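Transcriptional regulator (Vibrio virus VP882, PDB 7DWM) binds the signal molecule 3,5-dimethylpyrazin-2-ol in a PAS-type pocket and probably regulates transcription by binding DNA through a LuxR-type helix-turn-helix domain. Local coordinates at residues N201-G206 and D213-K218; R133-V138 and Y220-P225; E166-F171 and K179-M184; N98-F103 and L228-V233; T191-I196 and G206-L211. All blocks are in the same frame, centred on the assembly; numbering follows the deposited sequence.

Interaction 1. Residues N201-G206 and D213-K218; sequences NKFGAG and DMAMSK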
# COMPACT_ATOMS: atom_id res chain seq x y z
N ASN A 201 -0.43 11.76 -31.03
CA ASN A 201 -1.50 11.95 -32.00
C ASN A 201 -2.74 11.14 -31.62
O ASN A 201 -3.87 11.60 -31.85
CB ASN A 201 -1.02 11.59 -33.40
CG ASN A 201 -0.28 12.74 -34.06
OD1 ASN A 201 -0.45 13.90 -33.68
ND2 ASN A 201 0.56 12.42 -35.04
N LYS A 202 -2.56 9.95 -31.06
CA LYS A 202 -3.71 9.19 -30.59
C LYS A 202 -4.45 9.92 -29.48
O LYS A 202 -5.68 9.83 -29.38
CB LYS A 202 -3.27 7.80 -30.12
CG LYS A 202 -3.12 6.81 -31.26
CD LYS A 202 -2.72 5.43 -30.77
CE LYS A 202 -2.39 4.53 -31.95
NZ LYS A 202 -2.12 3.12 -31.55
N PHE A 203 -3.72 10.65 -28.63
CA PHE A 203 -4.37 11.46 -27.60
C PHE A 203 -4.97 12.75 -28.15
O PHE A 203 -5.82 13.35 -27.49
CB PHE A 203 -3.38 11.80 -26.49
CG PHE A 203 -3.29 10.75 -25.41
CD1 PHE A 203 -3.94 10.93 -24.20
CD2 PHE A 203 -2.56 9.60 -25.62
CE1 PHE A 203 -3.86 9.97 -23.21
CE2 PHE A 203 -2.48 8.63 -24.63
CZ PHE A 203 -3.13 8.82 -23.43
N GLY A 204 -4.54 13.18 -29.33
CA GLY A 204 -4.92 14.47 -29.84
C GLY A 204 -4.13 15.62 -29.26
O GLY A 204 -4.54 16.78 -29.40
N ALA A 205 -3.00 15.33 -28.62
CA ALA A 205 -2.20 16.37 -27.99
C ALA A 205 -1.32 17.07 -29.01
O ALA A 205 -0.93 16.49 -30.04
CB ALA A 205 -1.34 15.77 -26.87
N GLY A 206 -0.98 18.32 -28.72
CA GLY A 206 -0.21 19.13 -29.64
C GLY A 206 1.28 19.02 -29.42
O GLY A 206 2.07 19.21 -30.35
N ASP A 213 -0.26 16.08 -19.79
CA ASP A 213 -1.44 16.60 -19.11
C ASP A 213 -2.68 15.76 -19.43
O ASP A 213 -3.43 15.36 -18.53
CB ASP A 213 -1.66 18.06 -19.48
CG ASP A 213 -0.71 19.00 -18.77
OD1 ASP A 213 -0.29 18.67 -17.64
OD2 ASP A 213 -0.38 20.06 -19.34
N MET A 214 -2.90 15.48 -20.72
CA MET A 214 -4.05 14.69 -21.14
C MET A 214 -4.02 13.30 -20.52
O MET A 214 -5.03 12.82 -19.99
CB MET A 214 -4.09 14.60 -22.66
CG MET A 214 -4.74 15.78 -23.35
SD MET A 214 -4.69 15.61 -25.14
CE MET A 214 -4.99 17.30 -25.66
N ALA A 215 -2.86 12.63 -20.57
CA ALA A 215 -2.77 11.28 -20.03
C ALA A 215 -2.98 11.26 -18.53
O ALA A 215 -3.65 10.37 -18.00
CB ALA A 215 -1.41 10.67 -20.39
N MET A 216 -2.41 12.23 -17.81
CA MET A 216 -2.60 12.28 -16.36
C MET A 216 -4.06 12.55 -16.01
O MET A 216 -4.58 12.00 -15.03
CB MET A 216 -1.69 13.33 -15.73
CG MET A 216 -0.22 12.95 -15.74
SD MET A 216 0.15 11.46 -14.79
CE MET A 216 1.93 11.55 -14.71
N SER A 217 -4.75 13.36 -16.81
CA SER A 217 -6.14 13.68 -16.50
C SER A 217 -7.10 12.57 -16.92
O SER A 217 -8.24 12.55 -16.45
CB SER A 217 -6.55 14.99 -17.16
OG SER A 217 -7.25 14.75 -18.37
N LYS A 218 -6.67 11.65 -17.78
CA LYS A 218 -7.52 10.57 -18.26
C LYS A 218 -7.26 9.25 -17.54
O LYS A 218 -7.71 8.21 -18.01
CB LYS A 218 -7.35 10.39 -19.77
CG LYS A 218 -8.26 11.28 -20.60
CD LYS A 218 -7.62 11.65 -21.93
CE LYS A 218 -8.65 12.19 -22.91
NZ LYS A 218 -8.25 11.94 -24.33
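F203, the last residue of helix 189-203, turns its ring toward helix 208-217 and sets it against the backbone and methyl of A215, with CE1 at 3.6 Å from A215 CA. The small alanine lets the aromatic come this close. M214 covers the neighbouring flank: the two side chains run alongside each other, pointing opposite ways, F203 CD1 lying 4.0 Å from M214 CB while the thioether runs back over the turn. That path is set by M214 CG standing opposite its own carbonyl carbon (chi1 -84°) and by an extended chain beyond it, which carry SD to 3.5 Å from F203 O and let SD and CE also touch A205. The turn itself is a Schellman motif that ends the helix, with A205 N bonded to R200 O and a weak hydrogen bond from G204 N to N201 O. G204 takes a positive phi of 80°, natural for a residue without a side chain, and A205 then directs its methyl at the sulfur. K218 brings its aliphatic stem obliquely to the ring, CD being 4.3 Å from F203 CE1. Y220 meets F203 edge-to-face, and D213 OD2 is hydrogen-bonded to Y221 OH of the second subunit.

Interaction 2. Residues R133-V138 and Y220-P225; sequences RIERAV and YYSMVP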
# COMPACT_ATOMS: atom_id res chain seq x y z
N ARG A 133 -11.26 0.97 -6.68
CA ARG A 133 -12.05 1.71 -5.69
C ARG A 133 -11.22 2.82 -5.03
O ARG A 133 -11.64 3.99 -5.00
CB ARG A 133 -12.61 0.75 -4.64
CG ARG A 133 -13.63 -0.24 -5.19
CD ARG A 133 -13.83 -1.45 -4.28
NE ARG A 133 -14.38 -1.10 -2.98
CZ ARG A 133 -14.17 -1.79 -1.87
NH1 ARG A 133 -13.42 -2.89 -1.90
NH2 ARG A 133 -14.71 -1.40 -0.72
N ILE A 134 -10.02 2.48 -4.55
CA ILE A 134 -9.16 3.49 -3.93
C ILE A 134 -8.68 4.50 -4.98
O ILE A 134 -8.41 5.66 -4.64
CB ILE A 134 -7.98 2.86 -3.17
CG1 ILE A 134 -8.43 2.06 -1.94
CG2 ILE A 134 -7.02 3.92 -2.69
CD1 ILE A 134 -7.94 0.64 -1.92
N GLU A 135 -8.57 4.11 -6.25
CA GLU A 135 -8.12 5.09 -7.24
C GLU A 135 -9.18 6.16 -7.48
O GLU A 135 -8.85 7.35 -7.55
CB GLU A 135 -7.78 4.39 -8.55
CG GLU A 135 -7.30 5.37 -9.61
CD GLU A 135 -7.85 5.06 -10.99
OE1 GLU A 135 -7.06 5.03 -11.95
OE2 GLU A 135 -9.07 4.85 -11.11
N ARG A 136 -10.45 5.76 -7.60
CA ARG A 136 -11.49 6.77 -7.75
C ARG A 136 -11.60 7.64 -6.50
O ARG A 136 -11.76 8.86 -6.59
CB ARG A 136 -12.82 6.12 -8.12
CG ARG A 136 -13.50 5.39 -7.00
CD ARG A 136 -15.02 5.43 -7.15
NE ARG A 136 -15.62 6.68 -6.68
CZ ARG A 136 -15.56 7.13 -5.43
NH1 ARG A 136 -16.14 8.28 -5.11
NH2 ARG A 136 -14.92 6.44 -4.49
N ALA A 137 -11.44 7.02 -5.32
CA ALA A 137 -11.45 7.81 -4.08
C ALA A 137 -10.30 8.82 -4.04
O ALA A 137 -10.51 9.99 -3.70
CB ALA A 137 -11.39 6.87 -2.87
N VAL A 138 -9.08 8.39 -4.38
CA VAL A 138 -7.91 9.26 -4.33
C VAL A 138 -7.97 10.37 -5.36
O VAL A 138 -7.52 11.50 -5.10
CB VAL A 138 -6.63 8.41 -4.46
CG1 VAL A 138 -5.41 9.30 -4.66
CG2 VAL A 138 -6.43 7.54 -3.24
N TYR A 220 -4.37 7.60 -17.01
CA TYR A 220 -3.35 6.72 -17.56
C TYR A 220 -2.15 6.50 -16.65
O TYR A 220 -1.30 5.66 -16.97
CB TYR A 220 -2.88 7.24 -18.92
CG TYR A 220 -3.82 6.88 -20.05
CD1 TYR A 220 -3.73 5.65 -20.69
CD2 TYR A 220 -4.81 7.77 -20.46
CE1 TYR A 220 -4.59 5.32 -21.72
CE2 TYR A 220 -5.68 7.44 -21.49
CZ TYR A 220 -5.56 6.21 -22.11
OH TYR A 220 -6.43 5.89 -23.14
N TYR A 221 -2.04 7.23 -15.54
CA TYR A 221 -0.96 6.94 -14.60
C TYR A 221 -1.13 5.57 -13.95
O TYR A 221 -0.15 4.95 -13.55
CB TYR A 221 -0.84 8.02 -13.53
CG TYR A 221 0.42 7.88 -12.72
CD1 TYR A 221 0.43 7.17 -11.53
CD2 TYR A 221 1.62 8.44 -13.16
CE1 TYR A 221 1.59 7.02 -10.79
CE2 TYR A 221 2.78 8.30 -12.43
CZ TYR A 221 2.76 7.59 -11.24
OH TYR A 221 3.92 7.45 -10.51
N SER A 222 -2.37 5.10 -13.84
CA SER A 222 -2.67 3.81 -13.22
C SER A 222 -2.71 2.68 -14.23
O SER A 222 -3.04 1.55 -13.86
CB SER A 222 -3.99 3.88 -12.46
OG SER A 222 -5.08 4.02 -13.34
N MET A 223 -2.39 2.96 -15.49
CA MET A 223 -2.41 1.93 -16.51
C MET A 223 -1.23 0.99 -16.35
O MET A 223 -0.09 1.40 -16.09
CB MET A 223 -2.38 2.56 -17.90
CG MET A 223 -2.24 1.55 -19.03
SD MET A 223 -0.96 1.96 -20.23
CE MET A 223 0.51 1.43 -19.37
N VAL A 224 -1.51 -0.30 -16.51
CA VAL A 224 -0.49 -1.34 -16.54
C VAL A 224 -0.36 -1.80 -17.99
O VAL A 224 -1.39 -2.04 -18.64
CB VAL A 224 -0.87 -2.53 -15.63
CG1 VAL A 224 0.30 -3.50 -15.53
CG2 VAL A 224 -1.28 -2.04 -14.27
N PRO A 225 0.84 -1.88 -18.54
CA PRO A 225 0.97 -2.29 -19.93
C PRO A 225 0.41 -3.70 -20.08
O PRO A 225 0.74 -4.61 -19.31
CB PRO A 225 2.48 -2.24 -20.19
CG PRO A 225 3.02 -1.30 -19.14
CD PRO A 225 2.13 -1.49 -17.94
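E135 holds its CG opposite its backbone N (chi1 -180°), and S222 swings OG between its own N and carbonyl carbon (chi1 68°); together these torsions bring OE1 of the carboxylate within bonding distance of the hydroxyl. The nearest CA atoms, those of E135 and S222, are 8.2 Å apart, so the glutamate has to span most of the distance. It does so with a bend at chi2 (-139°) that sends one carboxylate oxygen forward, and a hydrogen bond of 2.6 Å joins S222 OG to E135 OE1. Glutamate suits the place by its length, serine by offering a compact hydroxyl on the loop. The contact is a small surface one, joining helix 127-139 to the loop after helix 208-217. The second subunit lies close by: I134 packs on L237 and V138 on L91 of that subunit, and Y221 OH makes a weak hydrogen bond to its E135 OE1. The backbone oxygen of G219 is a second hydrogen-bond acceptor for S222 OG, and the single hydroxyl proton cannot be assigned to either. The chemistry therefore implies a single polar tether, probably between an ionised carboxylate and a neutral hydroxyl, with no apolar packing across the segments to support it.

Interaction 3. Residues E166-F171 and K179-M184; sequences ELVLFF and KDIAGM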
# COMPACT_ATOMS: atom_id res chain seq x y z
N GLU A 166 2.16 1.48 -25.02
CA GLU A 166 1.82 1.42 -23.60
C GLU A 166 3.07 1.47 -22.74
O GLU A 166 3.09 2.17 -21.71
CB GLU A 166 1.01 0.16 -23.31
CG GLU A 166 -0.47 0.29 -23.68
CD GLU A 166 -1.33 -0.81 -23.08
OE1 GLU A 166 -0.80 -1.92 -22.85
OE2 GLU A 166 -2.53 -0.56 -22.85
N LEU A 167 4.12 0.74 -23.12
CA LEU A 167 5.38 0.79 -22.37
C LEU A 167 5.97 2.20 -22.38
O LEU A 167 6.37 2.74 -21.33
CB LEU A 167 6.37 -0.21 -22.95
CG LEU A 167 6.65 -1.49 -22.17
CD1 LEU A 167 5.45 -2.41 -22.23
CD2 LEU A 167 7.88 -2.19 -22.71
N VAL A 168 6.05 2.80 -23.57
CA VAL A 168 6.61 4.13 -23.72
C VAL A 168 5.85 5.13 -22.86
O VAL A 168 6.45 5.98 -22.20
CB VAL A 168 6.63 4.55 -25.20
CG1 VAL A 168 6.95 6.03 -25.34
CG2 VAL A 168 7.64 3.71 -25.97
N LEU A 169 4.52 5.04 -22.86
CA LEU A 169 3.73 5.98 -22.07
C LEU A 169 3.88 5.73 -20.57
O LEU A 169 3.94 6.68 -19.78
CB LEU A 169 2.25 5.91 -22.48
CG LEU A 169 1.37 6.98 -21.84
CD1 LEU A 169 1.82 8.35 -22.29
CD2 LEU A 169 -0.09 6.75 -22.20
N PHE A 170 3.91 4.46 -20.16
CA PHE A 170 4.17 4.12 -18.76
C PHE A 170 5.43 4.81 -18.27
O PHE A 170 5.46 5.38 -17.17
CB PHE A 170 4.29 2.60 -18.60
CG PHE A 170 4.42 2.15 -17.16
CD1 PHE A 170 5.66 2.03 -16.56
CD2 PHE A 170 3.29 1.84 -16.42
CE1 PHE A 170 5.78 1.62 -15.24
CE2 PHE A 170 3.40 1.43 -15.10
CZ PHE A 170 4.64 1.32 -14.51
N PHE A 171 6.50 4.77 -19.07
CA PHE A 171 7.74 5.37 -18.60
C PHE A 171 7.79 6.88 -18.83
O PHE A 171 8.49 7.59 -18.10
CB PHE A 171 8.93 4.66 -19.23
CG PHE A 171 9.16 3.29 -18.66
CD1 PHE A 171 9.41 3.12 -17.31
CD2 PHE A 171 9.09 2.17 -19.46
CE1 PHE A 171 9.60 1.86 -16.77
CE2 PHE A 171 9.28 0.91 -18.93
CZ PHE A 171 9.54 0.76 -17.58
N LYS A 179 15.37 9.34 -24.45
CA LYS A 179 16.63 8.60 -24.50
C LYS A 179 16.71 7.57 -23.38
O LYS A 179 17.23 6.47 -23.58
CB LYS A 179 17.80 9.59 -24.39
CG LYS A 179 18.99 9.24 -25.26
CD LYS A 179 19.59 10.49 -25.87
CE LYS A 179 20.16 11.40 -24.80
NZ LYS A 179 21.19 10.72 -23.95
N ASP A 180 16.14 7.89 -22.21
CA ASP A 180 16.05 6.90 -21.14
C ASP A 180 15.20 5.71 -21.58
O ASP A 180 15.57 4.55 -21.35
CB ASP A 180 15.47 7.53 -19.88
CG ASP A 180 16.38 8.59 -19.28
OD1 ASP A 180 17.60 8.55 -19.55
OD2 ASP A 180 15.87 9.45 -18.53
N ILE A 181 14.06 5.98 -22.21
CA ILE A 181 13.19 4.91 -22.68
C ILE A 181 13.88 4.11 -23.78
O ILE A 181 13.75 2.88 -23.84
CB ILE A 181 11.84 5.49 -23.13
CG1 ILE A 181 11.22 6.29 -21.98
CG2 ILE A 181 10.90 4.38 -23.59
CD1 ILE A 181 9.78 6.71 -22.21
N ALA A 182 14.59 4.80 -24.67
CA ALA A 182 15.39 4.11 -25.68
C ALA A 182 16.36 3.13 -25.04
O ALA A 182 16.54 2.00 -25.52
CB ALA A 182 16.14 5.12 -26.54
N GLY A 183 17.01 3.55 -23.95
CA GLY A 183 17.87 2.64 -23.21
C GLY A 183 17.11 1.47 -22.63
O GLY A 183 17.51 0.31 -22.76
N MET A 184 15.98 1.76 -21.96
CA MET A 184 15.24 0.72 -21.26
C MET A 184 14.67 -0.33 -22.21
O MET A 184 14.55 -1.50 -21.83
CB MET A 184 14.12 1.34 -20.42
CG MET A 184 14.61 2.34 -19.40
SD MET A 184 13.26 3.21 -18.59
CE MET A 184 13.03 2.18 -17.14
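M184 lays its thioether over one face of the F171 ring, a Met-aromatic contact in which SD sits 4.1 Å from the ring centroid and 13° off the normal. Its methyl follows, CE lying 3.5 Å from F171 CE1 above the rim. A bend at chi3 (93°) folds that methyl across the ring instead of past it. Methionine, flexible and polarisable, is well fitted to such a flat surface, whose opposite face is met by F170 CD1. I181 meets the base of the same phenylalanine: its extended branch reaches CD1 to 3.7 Å from F171 CB and also approaches the carbonyl oxygen of V168. V168 and I181 run nearly perpendicular to each other, their CG2 methyls 4.1 Å apart, a fit of two branched residues at the nearest point of the backbones. L143 of the second subunit packs on both F171 and M184. The two helical segments are inclined at 129° and 10.3 Å apart at closest approach; helix 163-172 packs against helix 178-185, which with helix 189-203 gives the helix-turn-helix of a LuxR-type domain.

Interaction 4. Residues N98-F103 and L228-V233; sequences NGWRVF and LFHTQV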
# COMPACT_ATOMS: atom_id res chain seq x y z
N ASN A 98 -10.71 -19.00 -9.29
CA ASN A 98 -11.81 -18.31 -9.95
C ASN A 98 -11.29 -17.18 -10.83
O ASN A 98 -11.84 -16.07 -10.83
CB ASN A 98 -12.82 -17.78 -8.93
CG ASN A 98 -14.24 -17.78 -9.48
OD1 ASN A 98 -14.48 -17.37 -10.62
ND2 ASN A 98 -15.19 -18.26 -8.68
N GLY A 99 -10.24 -17.44 -11.59
CA GLY A 99 -9.71 -16.49 -12.54
C GLY A 99 -8.39 -15.88 -12.08
O GLY A 99 -7.90 -16.13 -10.98
N TRP A 100 -7.80 -15.11 -12.98
CA TRP A 100 -6.57 -14.41 -12.65
C TRP A 100 -6.85 -13.30 -11.65
O TRP A 100 -7.82 -12.55 -11.78
CB TRP A 100 -5.93 -13.82 -13.91
CG TRP A 100 -5.14 -14.81 -14.71
CD1 TRP A 100 -5.63 -15.69 -15.63
CD2 TRP A 100 -3.73 -15.03 -14.66
NE1 TRP A 100 -4.60 -16.44 -16.16
CE2 TRP A 100 -3.42 -16.05 -15.57
CE3 TRP A 100 -2.69 -14.45 -13.92
CZ2 TRP A 100 -2.13 -16.52 -15.78
CZ3 TRP A 100 -1.39 -14.91 -14.12
CH2 TRP A 100 -1.13 -15.94 -15.04
N ARG A 101 -5.98 -13.18 -10.65
CA ARG A 101 -6.09 -12.12 -9.67
C ARG A 101 -4.70 -11.61 -9.30
O ARG A 101 -3.69 -12.31 -9.45
CB ARG A 101 -6.83 -12.56 -8.39
CG ARG A 101 -8.24 -13.12 -8.59
CD ARG A 101 -9.21 -12.07 -9.13
NE ARG A 101 -9.79 -11.24 -8.08
CZ ARG A 101 -10.91 -10.53 -8.22
NH1 ARG A 101 -11.57 -10.56 -9.37
NH2 ARG A 101 -11.37 -9.80 -7.21
N VAL A 102 -4.70 -10.37 -8.82
CA VAL A 102 -3.51 -9.66 -8.36
C VAL A 102 -3.64 -9.56 -6.84
O VAL A 102 -4.36 -8.70 -6.33
CB VAL A 102 -3.39 -8.28 -9.00
CG1 VAL A 102 -2.11 -7.58 -8.54
CG2 VAL A 102 -3.44 -8.38 -10.52
N PHE A 103 -2.97 -10.44 -6.11
CA PHE A 103 -3.00 -10.40 -4.67
C PHE A 103 -1.72 -9.80 -4.12
O PHE A 103 -0.66 -9.84 -4.75
CB PHE A 103 -3.21 -11.80 -4.08
CG PHE A 103 -4.63 -12.10 -3.74
CD1 PHE A 103 -5.02 -12.29 -2.42
CD2 PHE A 103 -5.59 -12.20 -4.73
CE1 PHE A 103 -6.33 -12.57 -2.10
CE2 PHE A 103 -6.91 -12.48 -4.42
CZ PHE A 103 -7.28 -12.67 -3.10
N LEU A 228 2.03 -7.15 -19.75
CA LEU A 228 2.19 -7.70 -18.41
C LEU A 228 1.00 -8.56 -17.98
O LEU A 228 1.10 -9.26 -16.97
CB LEU A 228 2.42 -6.59 -17.40
CG LEU A 228 3.90 -6.31 -17.11
CD1 LEU A 228 4.06 -5.07 -16.24
CD2 LEU A 228 4.55 -7.52 -16.46
N PHE A 229 -0.11 -8.53 -18.72
CA PHE A 229 -1.31 -9.23 -18.29
C PHE A 229 -1.13 -10.74 -18.39
O PHE A 229 -0.40 -11.25 -19.25
CB PHE A 229 -2.51 -8.84 -19.16
CG PHE A 229 -3.07 -7.47 -18.88
CD1 PHE A 229 -4.27 -7.09 -19.45
CD2 PHE A 229 -2.40 -6.57 -18.06
CE1 PHE A 229 -4.81 -5.84 -19.21
CE2 PHE A 229 -2.94 -5.32 -17.82
CZ PHE A 229 -4.14 -4.95 -18.39
N HIS A 230 -1.82 -11.45 -17.50
CA HIS A 230 -1.84 -12.91 -17.40
C HIS A 230 -0.46 -13.54 -17.60
O HIS A 230 -0.26 -14.40 -18.46
CB HIS A 230 -2.83 -13.50 -18.41
CG HIS A 230 -4.13 -12.75 -18.52
ND1 HIS A 230 -4.55 -12.17 -19.70
CD2 HIS A 230 -5.12 -12.52 -17.63
CE1 HIS A 230 -5.73 -11.60 -19.52
NE2 HIS A 230 -6.09 -11.80 -18.27
N THR A 231 0.49 -13.13 -16.77
CA THR A 231 1.72 -13.89 -16.59
C THR A 231 1.94 -14.08 -15.10
O THR A 231 1.82 -13.12 -14.33
CB THR A 231 2.95 -13.22 -17.24
OG1 THR A 231 3.53 -12.27 -16.33
CG2 THR A 231 2.57 -12.50 -18.54
N GLN A 232 2.25 -15.30 -14.70
CA GLN A 232 2.22 -15.71 -13.30
C GLN A 232 3.48 -15.22 -12.59
O GLN A 232 4.59 -15.52 -13.03
CB GLN A 232 2.11 -17.23 -13.24
CG GLN A 232 1.49 -17.80 -11.99
CD GLN A 232 1.50 -19.31 -12.02
OE1 GLN A 232 1.42 -19.98 -10.98
NE2 GLN A 232 1.61 -19.87 -13.21
N VAL A 233 3.31 -14.48 -11.49
CA VAL A 233 4.46 -13.97 -10.74
C VAL A 233 4.22 -14.10 -9.24
O VAL A 233 3.08 -14.12 -8.76
CB VAL A 233 4.81 -12.49 -11.07
CG1 VAL A 233 4.91 -12.26 -12.58
CG2 VAL A 233 3.82 -11.53 -10.45
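W100 and H230 carry most of this contact. The indole of W100 presents one face to the H230 backbone, whose CA stands 3.7 Å above the centroid of the six-membered ring and only 2° off its normal, a CH-pi contact. Over the five-membered ring the imidazole turns its edge to the indole face: this is a T-shaped pair with centroids 4.9 Å apart and planes at 63°, H230 CD2 coming to 3.7 Å from W100 CG. H230 can place both groups there because its positive phi of 41°, in the left-handed region, bends the loop around the tryptophan. Beyond the far rim Q232 N lies in the indole plane, 3.5 Å from W100 CH2. The broad, flat indole suits a partner that offers backbone as well as side-chain atoms. The loop leads into strand 233-236, which lies antiparallel beside strand 88-96 and so adds a C-terminal edge to the sheet of the PAS fold.

Interaction 5. Residues T191-I196 and G206-L211; sequences TIEHAI and GNKREL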
# COMPACT_ATOMS: atom_id res chain seq x y z
N THR A 191 13.44 5.78 -32.80
CA THR A 191 12.33 4.82 -32.71
C THR A 191 11.39 5.23 -31.58
O THR A 191 10.20 5.25 -31.80
CB THR A 191 12.87 3.40 -32.53
OG1 THR A 191 13.55 3.12 -33.75
CG2 THR A 191 11.78 2.39 -32.31
N ILE A 192 11.93 5.57 -30.42
CA ILE A 192 11.11 5.94 -29.28
C ILE A 192 10.41 7.26 -29.57
O ILE A 192 9.26 7.48 -29.16
CB ILE A 192 11.97 6.02 -28.00
CG1 ILE A 192 12.50 4.63 -27.64
CG2 ILE A 192 11.19 6.63 -26.85
CD1 ILE A 192 11.43 3.64 -27.26
N GLU A 193 11.08 8.17 -30.28
CA GLU A 193 10.47 9.44 -30.65
C GLU A 193 9.28 9.23 -31.59
O GLU A 193 8.25 9.89 -31.46
CB GLU A 193 11.51 10.35 -31.29
CG GLU A 193 11.39 11.81 -30.91
CD GLU A 193 11.77 12.07 -29.46
OE1 GLU A 193 12.97 11.96 -29.13
OE2 GLU A 193 10.86 12.39 -28.67
N HIS A 194 9.42 8.31 -32.55
CA HIS A 194 8.29 7.95 -33.41
C HIS A 194 7.13 7.40 -32.59
O HIS A 194 5.96 7.74 -32.82
CB HIS A 194 8.72 6.92 -34.46
CG HIS A 194 9.56 7.50 -35.56
ND1 HIS A 194 9.27 8.70 -36.16
CD2 HIS A 194 10.67 7.02 -36.17
CE1 HIS A 194 10.17 8.95 -37.10
NE2 HIS A 194 11.03 7.94 -37.13
N ALA A 195 7.43 6.53 -31.62
CA ALA A 195 6.39 5.99 -30.75
C ALA A 195 5.68 7.09 -29.97
O ALA A 195 4.45 7.08 -29.85
CB ALA A 195 6.97 4.95 -29.80
N ILE A 196 6.45 8.04 -29.44
CA ILE A 196 5.86 9.16 -28.70
C ILE A 196 4.98 10.00 -29.62
O ILE A 196 3.92 10.48 -29.21
CB ILE A 196 6.95 10.01 -28.04
CG1 ILE A 196 7.69 9.20 -26.97
CG2 ILE A 196 6.36 11.26 -27.41
CD1 ILE A 196 8.89 9.90 -26.40
N GLY A 206 -0.98 18.32 -28.72
CA GLY A 206 -0.21 19.13 -29.64
C GLY A 206 1.28 19.02 -29.42
O GLY A 206 2.07 19.21 -30.35
N ASN A 207 1.69 18.71 -28.19
CA ASN A 207 3.09 18.50 -27.87
C ASN A 207 3.20 17.52 -26.71
O ASN A 207 2.19 17.05 -26.17
CB ASN A 207 3.79 19.83 -27.56
CG ASN A 207 3.05 20.65 -26.52
OD1 ASN A 207 2.31 20.12 -25.70
ND2 ASN A 207 3.24 21.97 -26.57
N LYS A 208 4.44 17.21 -26.33
CA LYS A 208 4.69 16.27 -25.25
C LYS A 208 4.04 16.72 -23.94
O LYS A 208 3.53 15.90 -23.17
CB LYS A 208 6.19 16.06 -25.06
CG LYS A 208 6.79 15.04 -26.00
CD LYS A 208 8.30 15.10 -25.98
CE LYS A 208 8.90 14.44 -27.21
NZ LYS A 208 10.36 14.24 -27.07
N ARG A 209 4.07 18.03 -23.67
CA ARG A 209 3.55 18.52 -22.40
C ARG A 209 2.03 18.39 -22.36
O ARG A 209 1.45 18.00 -21.33
CB ARG A 209 3.98 19.97 -22.19
CG ARG A 209 3.33 20.67 -21.02
CD ARG A 209 3.31 22.18 -21.23
NE ARG A 209 3.24 22.89 -19.96
CZ ARG A 209 4.01 23.92 -19.64
NH1 ARG A 209 3.88 24.52 -18.46
NH2 ARG A 209 4.92 24.37 -20.50
N GLU A 210 1.37 18.68 -23.48
CA GLU A 210 -0.07 18.44 -23.57
C GLU A 210 -0.37 16.95 -23.47
O GLU A 210 -1.40 16.56 -22.91
CB GLU A 210 -0.62 19.01 -24.87
CG GLU A 210 -2.09 19.39 -24.79
CD GLU A 210 -2.60 20.01 -26.07
OE1 GLU A 210 -1.82 20.08 -27.05
OE2 GLU A 210 -3.78 20.44 -26.11
N LEU A 211 0.51 16.10 -24.00
CA LEU A 211 0.33 14.66 -23.87
C LEU A 211 0.38 14.23 -22.41
O LEU A 211 -0.46 13.45 -21.95
CB LEU A 211 1.39 13.91 -24.68
CG LEU A 211 1.52 12.42 -24.37
CD1 LEU A 211 0.22 11.68 -24.67
CD2 LEU A 211 2.68 11.79 -25.13
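I196 and K208 are the nearest backbone positions, their CA atoms 8.0 Å apart, where the body of helix 189-203 passes the first turn of helix 208-217. K208 stretches its chain across this gap, extended from CG to NZ, and comes to E193 crosswise. A bend at chi2 (70°) brings the glutamate round, and NZ of K208 forms a salt bridge to E193 OE2; the modelled 2.5 Å is very short, so its exact length is doubtful. Closer to the backbone, the lysine stem runs past I196, K208 CG lying 4.1 Å from I196 CG2. L211 CD2 approaches the same methyl, 4.4 Å from I196 CG2. The start of helix 208-217 is secured separately: N207 is the N-cap, and its OD1 takes the N-H of E210 at 2.8 Å, while E210 OE1 accepts from G206 N, met from above the carboxylate plane. Lysine therefore does double duty, its methylenes covering a hydrophobic edge and its ammonium probably offsetting the charge of E193.

Interactions 1, 3 and 5 share one LuxR-type domain and one core. Interactions 1 and 5 join the same two helices, their centres 10 Å apart, and L211 CD1 of interaction 5 packs 3.6 Å from F203 CD2 of interaction 1. Interactions 3 and 5, with centres 11 Å apart, meet where V168 CG1 lies 3.6 Å from I196 CG1. Interaction 2 adjoins this core: Y220 N probably bonds to A215 O, and M223 and P225 lean on helix 163-172. Interaction 4 stands about 29 Å from interaction 1, centre to centre, on the PAS side, where the Q232 side chain is about 9 Å from the bound 3,5-dimethylpyrazin-2-ol. All five lie beside the second subunit, so the dimer reaches both domains.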